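PDB 2EBF: dermonecrotic toxin from Pasteurella multocida, which is a potent mitogen and osteolytic toxin that induces bone resorption and is associated with severe progressive atrophic rhinitis in pigs. Local coordinates for residues Ile199-Ile210 with Arg255-Ser266. Sequence-based numbering, arbitrary orientation.
Sequences IDFPVKYVIEDI and RIIENSLYIGHS
A small antiparallel sheet starts here with a classic beta bulge: Lys204 and Tyr205 both face Ile263, whose O takes Lys204 N at 3.0 Å and Tyr205 N in a longer bond. Strands 205-207 and 260-263 then pair, Ile207 and Leu261 exchanging two N-H...O bonds. Just past strand 205-207, Glu208 O accepts from Ser260 OG on a lone pair at 2.6 Å, and Ile210 N reaches Asn259 O. Strand 260-263 is the middle of three, joined to strand 254-257 by a type I' turn, Ile257 to Ser260, within the toxin's C2 region. On the sheet face carrying Val206 and Tyr262, Ile199 CD1 makes a CH-pi contact 3.9 Å from the Tyr262 centroid; Val206 CG1 lies over the ring's opposite face, while Val206 CG2 packs 3.4 Å from Tyr262 CD2. On the face carrying Tyr205 and Leu261, Ile207 CD1 meets Ile263 CD1 at 3.9 Å, backed by Leu296. Tyr205 turns its ring edge to Ile263 CG2 and His265 O, its OH hydrogen-bonded to Tyr267 N. Phe201, CG wedged between backbone N and carbonyl carbon (chi1 55°), brings CE1 within 3.6 Å of Gly264 N. On edge strand 254-257, Arg255 NH2 salt-bridges Asp200 OD2 at 2.7 Å, carboxylate and guanidinium planes 64° apart.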
ATOM      1  N   ILE A 199       7.578 -30.120 -13.038  1.00 49.28           N
ATOM      2  CA  ILE A 199       7.756 -28.687 -13.293  1.00 49.01           C
ATOM      3  C   ILE A 199       8.822 -28.110 -12.359  1.00 48.93           C
ATOM      4  O   ILE A 199       8.777 -28.321 -11.142  1.00 48.95           O
ATOM      5  CB  ILE A 199       6.420 -27.904 -13.185  1.00 49.18           C
ATOM      6  CG1 ILE A 199       5.655 -27.975 -14.507  1.00 49.08           C
ATOM      7  CG2 ILE A 199       6.661 -26.445 -12.849  1.00 48.73           C
ATOM      8  CD1 ILE A 199       4.573 -29.002 -14.531  1.00 49.85           C
ATOM      9  N   ASP A 200       9.783 -27.399 -12.945  1.00 48.80           N
ATOM     10  CA  ASP A 200      10.951 -26.909 -12.210  1.00 48.85           C
ATOM     11  C   ASP A 200      11.020 -25.379 -12.124  1.00 48.32           C
ATOM     12  O   ASP A 200      12.030 -24.815 -11.685  1.00 48.57           O
ATOM     13  CB  ASP A 200      12.248 -27.501 -12.803  1.00 49.16           C
ATOM     14  CG  ASP A 200      12.521 -27.032 -14.234  1.00 50.24           C
ATOM     15  OD1 ASP A 200      13.707 -27.027 -14.636  1.00 51.38           O
ATOM     16  OD2 ASP A 200      11.565 -26.673 -14.956  1.00 50.94           O
ATOM     17  N   PHE A 201       9.943 -24.717 -12.545  1.00 47.45           N
ATOM     18  CA  PHE A 201       9.815 -23.267 -12.412  1.00 46.29           C
ATOM     19  C   PHE A 201       8.561 -22.917 -11.600  1.00 45.44           C
ATOM     20  O   PHE A 201       7.633 -23.725 -11.540  1.00 45.25           O
ATOM     21  CB  PHE A 201       9.804 -22.578 -13.789  1.00 46.54           C
ATOM     22  CG  PHE A 201       8.751 -23.099 -14.743  1.00 46.89           C
ATOM     23  CD1 PHE A 201       7.436 -22.637 -14.681  1.00 47.29           C
ATOM     24  CD2 PHE A 201       9.085 -24.026 -15.728  1.00 47.31           C
ATOM     25  CE1 PHE A 201       6.464 -23.108 -15.568  1.00 47.22           C
ATOM     26  CE2 PHE A 201       8.120 -24.502 -16.620  1.00 47.15           C
ATOM     27  CZ  PHE A 201       6.809 -24.041 -16.539  1.00 47.65           C
ATOM     28  N   PRO A 202       8.550 -21.738 -10.935  1.00 44.27           N
ATOM     29  CA  PRO A 202       7.304 -21.261 -10.331  1.00 43.29           C
ATOM     30  C   PRO A 202       6.249 -21.032 -11.409  1.00 42.07           C
ATOM     31  O   PRO A 202       6.505 -20.324 -12.384  1.00 41.76           O
ATOM     32  CB  PRO A 202       7.703 -19.926  -9.685  1.00 43.29           C
ATOM     33  CG  PRO A 202       9.181 -19.997  -9.523  1.00 44.00           C
ATOM     34  CD  PRO A 202       9.672 -20.815 -10.677  1.00 44.38           C
ATOM     35  N   VAL A 203       5.084 -21.649 -11.236  1.00 40.85           N
ATOM     36  CA  VAL A 203       3.983 -21.510 -12.190  1.00 39.33           C
ATOM     37  C   VAL A 203       3.089 -20.316 -11.850  1.00 38.40           C
ATOM     38  O   VAL A 203       2.702 -20.117 -10.694  1.00 38.07           O
ATOM     39  CB  VAL A 203       3.126 -22.800 -12.272  1.00 39.39           C
ATOM     40  CG1 VAL A 203       2.000 -22.635 -13.283  1.00 39.16           C
ATOM     41  CG2 VAL A 203       3.987 -23.994 -12.654  1.00 39.42           C
ATOM     42  N   LYS A 204       2.764 -19.536 -12.877  1.00 37.06           N
ATOM     43  CA  LYS A 204       1.857 -18.406 -12.746  1.00 35.97           C
ATOM     44  C   LYS A 204       0.487 -18.729 -13.344  1.00 35.31           C
ATOM     45  O   LYS A 204      -0.543 -18.417 -12.744  1.00 34.70           O
ATOM     46  CB  LYS A 204       2.459 -17.160 -13.404  1.00 35.89           C
ATOM     47  CG  LYS A 204       3.781 -16.720 -12.798  1.00 35.47           C
ATOM     48  CD  LYS A 204       4.379 -15.545 -13.559  1.00 36.78           C
ATOM     49  CE  LYS A 204       5.808 -15.251 -13.109  1.00 37.46           C
ATOM     50  NZ  LYS A 204       5.869 -14.635 -11.751  1.00 39.37           N
ATOM     51  N   TYR A 205       0.486 -19.364 -14.518  1.00 34.23           N
ATOM     52  CA  TYR A 205      -0.750 -19.674 -15.234  1.00 33.74           C
ATOM     53  C   TYR A 205      -0.813 -21.132 -15.681  1.00 33.99           C
ATOM     54  O   TYR A 205       0.206 -21.742 -16.018  1.00 33.53           O
ATOM     55  CB  TYR A 205      -0.944 -18.737 -16.433  1.00 33.18           C
ATOM     56  CG  TYR A 205      -0.483 -17.307 -16.185  1.00 32.40           C
ATOM     57  CD1 TYR A 205       0.770 -16.880 -16.623  1.00 31.07           C
ATOM     58  CD2 TYR A 205      -1.293 -16.392 -15.502  1.00 32.48           C
ATOM     59  CE1 TYR A 205       1.214 -15.579 -16.393  1.00 30.76           C
ATOM     60  CE2 TYR A 205      -0.861 -15.075 -15.268  1.00 31.50           C
ATOM     61  CZ  TYR A 205       0.400 -14.678 -15.720  1.00 32.04           C
ATOM     62  OH  TYR A 205       0.860 -13.388 -15.511  1.00 30.46           O
ATOM     63  N   VAL A 206      -2.018 -21.691 -15.654  1.00 34.07           N
ATOM     64  CA  VAL A 206      -2.245 -23.041 -16.156  1.00 34.78           C
ATOM     65  C   VAL A 206      -3.463 -23.048 -17.055  1.00 35.24           C
ATOM     66  O   VAL A 206      -4.520 -22.529 -16.689  1.00 35.27           O
ATOM     67  CB  VAL A 206      -2.424 -24.082 -15.019  1.00 34.64           C
ATOM     68  CG1 VAL A 206      -2.733 -25.473 -15.588  1.00 34.46           C
ATOM     69  CG2 VAL A 206      -1.188 -24.154 -14.153  1.00 34.44           C
ATOM     70  N   ILE A 207      -3.297 -23.617 -18.246  1.00 36.09           N
ATOM     71  CA  ILE A 207      -4.429 -23.991 -19.071  1.00 36.79           C
ATOM     72  C   ILE A 207      -4.626 -25.487 -18.819  1.00 37.52           C
ATOM     73  O   ILE A 207      -3.803 -26.317 -19.224  1.00 37.24           O
ATOM     74  CB  ILE A 207      -4.201 -23.671 -20.576  1.00 37.21           C
ATOM     75  CG1 ILE A 207      -4.282 -22.161 -20.840  1.00 37.25           C
ATOM     76  CG2 ILE A 207      -5.251 -24.364 -21.435  1.00 36.72           C
ATOM     77  CD1 ILE A 207      -3.131 -21.331 -20.282  1.00 38.54           C
ATOM     78  N   GLU A 208      -5.708 -25.811 -18.114  1.00 37.93           N
ATOM     79  CA  GLU A 208      -5.945 -27.161 -17.610  1.00 38.96           C
ATOM     80  C   GLU A 208      -6.205 -28.168 -18.736  1.00 38.97           C
ATOM     81  O   GLU A 208      -5.651 -29.264 -18.733  1.00 38.78           O
ATOM     82  CB  GLU A 208      -7.105 -27.150 -16.604  1.00 38.71           C
ATOM     83  CG  GLU A 208      -7.440 -28.512 -16.008  1.00 39.72           C
ATOM     84  CD  GLU A 208      -8.363 -28.434 -14.802  1.00 40.13           C
ATOM     85  OE1 GLU A 208      -9.038 -27.399 -14.616  1.00 42.89           O
ATOM     86  OE2 GLU A 208      -8.417 -29.419 -14.035  1.00 42.31           O
ATOM     87  N   ASP A 209      -7.050 -27.784 -19.689  1.00 39.49           N
ATOM     88  CA  ASP A 209      -7.368 -28.637 -20.828  1.00 39.84           C
ATOM     89  C   ASP A 209      -6.940 -27.973 -22.132  1.00 39.96           C
ATOM     90  O   ASP A 209      -7.566 -27.018 -22.594  1.00 39.66           O
ATOM     91  CB  ASP A 209      -8.866 -28.963 -20.848  1.00 39.84           C
ATOM     92  CG  ASP A 209      -9.222 -30.068 -21.832  1.00 40.37           C
ATOM     93  OD1 ASP A 209     -10.318 -30.640 -21.681  1.00 41.41           O
ATOM     94  OD2 ASP A 209      -8.425 -30.372 -22.748  1.00 40.15           O
ATOM     95  N   ILE A 210      -5.878 -28.510 -22.723  1.00 40.48           N
ATOM     96  CA  ILE A 210      -5.307 -28.009 -23.975  1.00 41.17           C
ATOM     97  C   ILE A 210      -6.291 -27.960 -25.164  1.00 41.44           C
ATOM     98  O   ILE A 210      -6.121 -27.151 -26.081  1.00 41.48           O
ATOM     99  CB  ILE A 210      -4.006 -28.812 -24.325  1.00 41.52           C
ATOM    100  CG1 ILE A 210      -2.833 -28.360 -23.440  1.00 41.45           C
ATOM    101  CG2 ILE A 210      -3.633 -28.716 -25.791  1.00 41.76           C
ATOM    102  CD1 ILE A 210      -2.850 -26.897 -23.075  1.00 42.21           C
ATOM    103  N   ARG A 255       5.586 -25.542 -20.259  1.00 48.06           N
ATOM    104  CA  ARG A 255       5.638 -26.988 -20.406  1.00 48.30           C
ATOM    105  C   ARG A 255       4.241 -27.594 -20.429  1.00 47.98           C
ATOM    106  O   ARG A 255       3.350 -27.149 -19.699  1.00 47.76           O
ATOM    107  CB  ARG A 255       6.465 -27.625 -19.288  1.00 48.49           C
ATOM    108  CG  ARG A 255       7.115 -28.945 -19.696  1.00 50.40           C
ATOM    109  CD  ARG A 255       7.634 -29.736 -18.505  1.00 53.44           C
ATOM    110  NE  ARG A 255       8.635 -29.005 -17.731  1.00 55.98           N
ATOM    111  CZ  ARG A 255       9.271 -29.493 -16.667  1.00 57.29           C
ATOM    112  NH1 ARG A 255       9.022 -30.729 -16.244  1.00 57.52           N
ATOM    113  NH2 ARG A 255      10.160 -28.743 -16.025  1.00 57.78           N
ATOM    114  N   ILE A 256       4.062 -28.600 -21.284  1.00 47.66           N
ATOM    115  CA  ILE A 256       2.832 -29.390 -21.307  1.00 47.26           C
ATOM    116  C   ILE A 256       3.077 -30.731 -20.629  1.00 47.16           C
ATOM    117  O   ILE A 256       4.036 -31.436 -20.954  1.00 47.04           O
ATOM    118  CB  ILE A 256       2.287 -29.607 -22.743  1.00 47.25           C
ATOM    119  CG1 ILE A 256       1.972 -28.262 -23.405  1.00 47.13           C
ATOM    120  CG2 ILE A 256       1.032 -30.492 -22.720  1.00 47.16           C
ATOM    121  CD1 ILE A 256       1.844 -28.328 -24.914  1.00 47.21           C
ATOM    122  N   ILE A 257       2.218 -31.064 -19.671  1.00 46.76           N
ATOM    123  CA  ILE A 257       2.225 -32.373 -19.039  1.00 46.58           C
ATOM    124  C   ILE A 257       0.797 -32.896 -19.022  1.00 46.43           C
ATOM    125  O   ILE A 257      -0.093 -32.258 -18.455  1.00 46.27           O
ATOM    126  CB  ILE A 257       2.803 -32.338 -17.597  1.00 46.66           C
ATOM    127  CG1 ILE A 257       4.302 -32.019 -17.626  1.00 46.90           C
ATOM    128  CG2 ILE A 257       2.548 -33.667 -16.875  1.00 46.53           C
ATOM    129  CD1 ILE A 257       4.973 -31.968 -16.262  1.00 46.68           C
ATOM    130  N   GLU A 258       0.591 -34.045 -19.668  1.00 46.20           N
ATOM    131  CA  GLU A 258      -0.698 -34.735 -19.681  1.00 46.15           C
ATOM    132  C   GLU A 258      -1.875 -33.794 -19.956  1.00 45.38           C
ATOM    133  O   GLU A 258      -2.761 -33.639 -19.113  1.00 45.71           O
ATOM    134  CB  GLU A 258      -0.922 -35.494 -18.365  1.00 46.09           C
ATOM    135  CG  GLU A 258      -0.091 -36.762 -18.210  1.00 47.32           C
ATOM    136  CD  GLU A 258      -0.507 -37.586 -17.000  1.00 47.39           C
ATOM    137  OE1 GLU A 258      -0.941 -38.746 -17.186  1.00 48.74           O
ATOM    138  OE2 GLU A 258      -0.410 -37.069 -15.863  1.00 48.71           O
ATOM    139  N   ASN A 259      -1.866 -33.158 -21.126  1.00 44.53           N
ATOM    140  CA  ASN A 259      -2.993 -32.328 -21.586  1.00 43.59           C
ATOM    141  C   ASN A 259      -3.154 -30.966 -20.883  1.00 42.64           C
ATOM    142  O   ASN A 259      -4.108 -30.231 -21.152  1.00 42.40           O
ATOM    143  CB  ASN A 259      -4.308 -33.129 -21.547  1.00 43.88           C
ATOM    144  CG  ASN A 259      -5.412 -32.497 -22.379  1.00 44.55           C
ATOM    145  OD1 ASN A 259      -6.461 -32.124 -21.850  1.00 45.68           O
ATOM    146  ND2 ASN A 259      -5.182 -32.372 -23.683  1.00 45.05           N
ATOM    147  N   SER A 260      -2.219 -30.637 -19.993  1.00 41.52           N
ATOM    148  CA  SER A 260      -2.218 -29.337 -19.317  1.00 40.57           C
ATOM    149  C   SER A 260      -0.976 -28.522 -19.664  1.00 40.02           C
ATOM    150  O   SER A 260       0.133 -29.058 -19.705  1.00 39.74           O
ATOM    151  CB  SER A 260      -2.327 -29.510 -17.798  1.00 40.57           C
ATOM    152  OG  SER A 260      -3.573 -30.081 -17.432  1.00 39.86           O
ATOM    153  N   LEU A 261      -1.177 -27.226 -19.905  1.00 39.29           N
ATOM    154  CA  LEU A 261      -0.085 -26.297 -20.199  1.00 38.35           C
ATOM    155  C   LEU A 261       0.209 -25.407 -18.994  1.00 38.32           C
ATOM    156  O   LEU A 261      -0.690 -24.771 -18.443  1.00 37.67           O
ATOM    157  CB  LEU A 261      -0.431 -25.440 -21.417  1.00 38.44           C
ATOM    158  CG  LEU A 261       0.395 -24.201 -21.770  1.00 37.70           C
ATOM    159  CD1 LEU A 261       1.755 -24.575 -22.329  1.00 37.67           C
ATOM    160  CD2 LEU A 261      -0.371 -23.340 -22.759  1.00 37.78           C
ATOM    161  N   TYR A 262       1.480 -25.375 -18.604  1.00 37.89           N
ATOM    162  CA  TYR A 262       1.944 -24.622 -17.446  1.00 37.65           C
ATOM    163  C   TYR A 262       2.874 -23.515 -17.912  1.00 37.77           C
ATOM    164  O   TYR A 262       3.814 -23.765 -18.674  1.00 37.47           O
ATOM    165  CB  TYR A 262       2.676 -25.552 -16.477  1.00 37.64           C
ATOM    166  CG  TYR A 262       1.816 -26.690 -15.976  1.00 37.80           C
ATOM    167  CD1 TYR A 262       1.652 -27.860 -16.727  1.00 38.40           C
ATOM    168  CD2 TYR A 262       1.158 -26.598 -14.757  1.00 37.29           C
ATOM    169  CE1 TYR A 262       0.851 -28.901 -16.267  1.00 37.66           C
ATOM    170  CE2 TYR A 262       0.355 -27.629 -14.289  1.00 37.70           C
ATOM    171  CZ  TYR A 262       0.207 -28.779 -15.046  1.00 37.99           C
ATOM    172  OH  TYR A 262      -0.591 -29.794 -14.569  1.00 37.45           O
ATOM    173  N   ILE A 263       2.601 -22.293 -17.453  1.00 37.47           N
ATOM    174  CA  ILE A 263       3.318 -21.112 -17.916  1.00 37.40           C
ATOM    175  C   ILE A 263       4.025 -20.403 -16.755  1.00 37.59           C
ATOM    176  O   ILE A 263       3.430 -20.180 -15.687  1.00 37.20           O
ATOM    177  CB  ILE A 263       2.363 -20.145 -18.669  1.00 37.26           C
ATOM    178  CG1 ILE A 263       1.823 -20.817 -19.941  1.00 37.01           C
ATOM    179  CG2 ILE A 263       3.060 -18.828 -19.004  1.00 37.71           C
ATOM    180  CD1 ILE A 263       0.551 -20.195 -20.496  1.00 35.72           C
ATOM    181  N   GLY A 264       5.292 -20.054 -16.979  1.00 37.40           N
ATOM    182  CA  GLY A 264       6.109 -19.364 -15.981  1.00 37.27           C
ATOM    183  C   GLY A 264       6.463 -17.923 -16.320  1.00 37.08           C
ATOM    184  O   GLY A 264       7.028 -17.216 -15.486  1.00 37.38           O
ATOM    185  N   HIS A 265       6.147 -17.487 -17.539  1.00 36.69           N
ATOM    186  CA  HIS A 265       6.361 -16.094 -17.939  1.00 36.27           C
ATOM    187  C   HIS A 265       5.119 -15.297 -17.617  1.00 35.87           C
ATOM    188  O   HIS A 265       4.011 -15.722 -17.927  1.00 35.97           O
ATOM    189  CB  HIS A 265       6.630 -15.967 -19.437  1.00 36.42           C
ATOM    190  CG  HIS A 265       7.734 -16.839 -19.937  1.00 36.99           C
ATOM    191  ND1 HIS A 265       9.024 -16.384 -20.096  1.00 38.29           N
ATOM    192  CD2 HIS A 265       7.740 -18.136 -20.327  1.00 37.92           C
ATOM    193  CE1 HIS A 265       9.780 -17.364 -20.559  1.00 39.43           C
ATOM    194  NE2 HIS A 265       9.024 -18.437 -20.708  1.00 38.88           N
ATOM    195  N   SER A 266       5.301 -14.126 -17.020  1.00 35.34           N
ATOM    196  CA  SER A 266       4.163 -13.297 -16.660  1.00 34.70           C
ATOM    197  C   SER A 266       3.511 -12.707 -17.906  1.00 34.76           C
ATOM    198  O   SER A 266       4.166 -12.509 -18.937  1.00 34.76           O
ATOM    199  CB  SER A 266       4.593 -12.193 -15.692  1.00 34.88           C
ATOM    200  OG  SER A 266       5.408 -11.232 -16.341  1.00 33.37           O
TER
HETATM  201  O   HOH W   1       8.182 -18.470 -13.462  1.00 47.36           O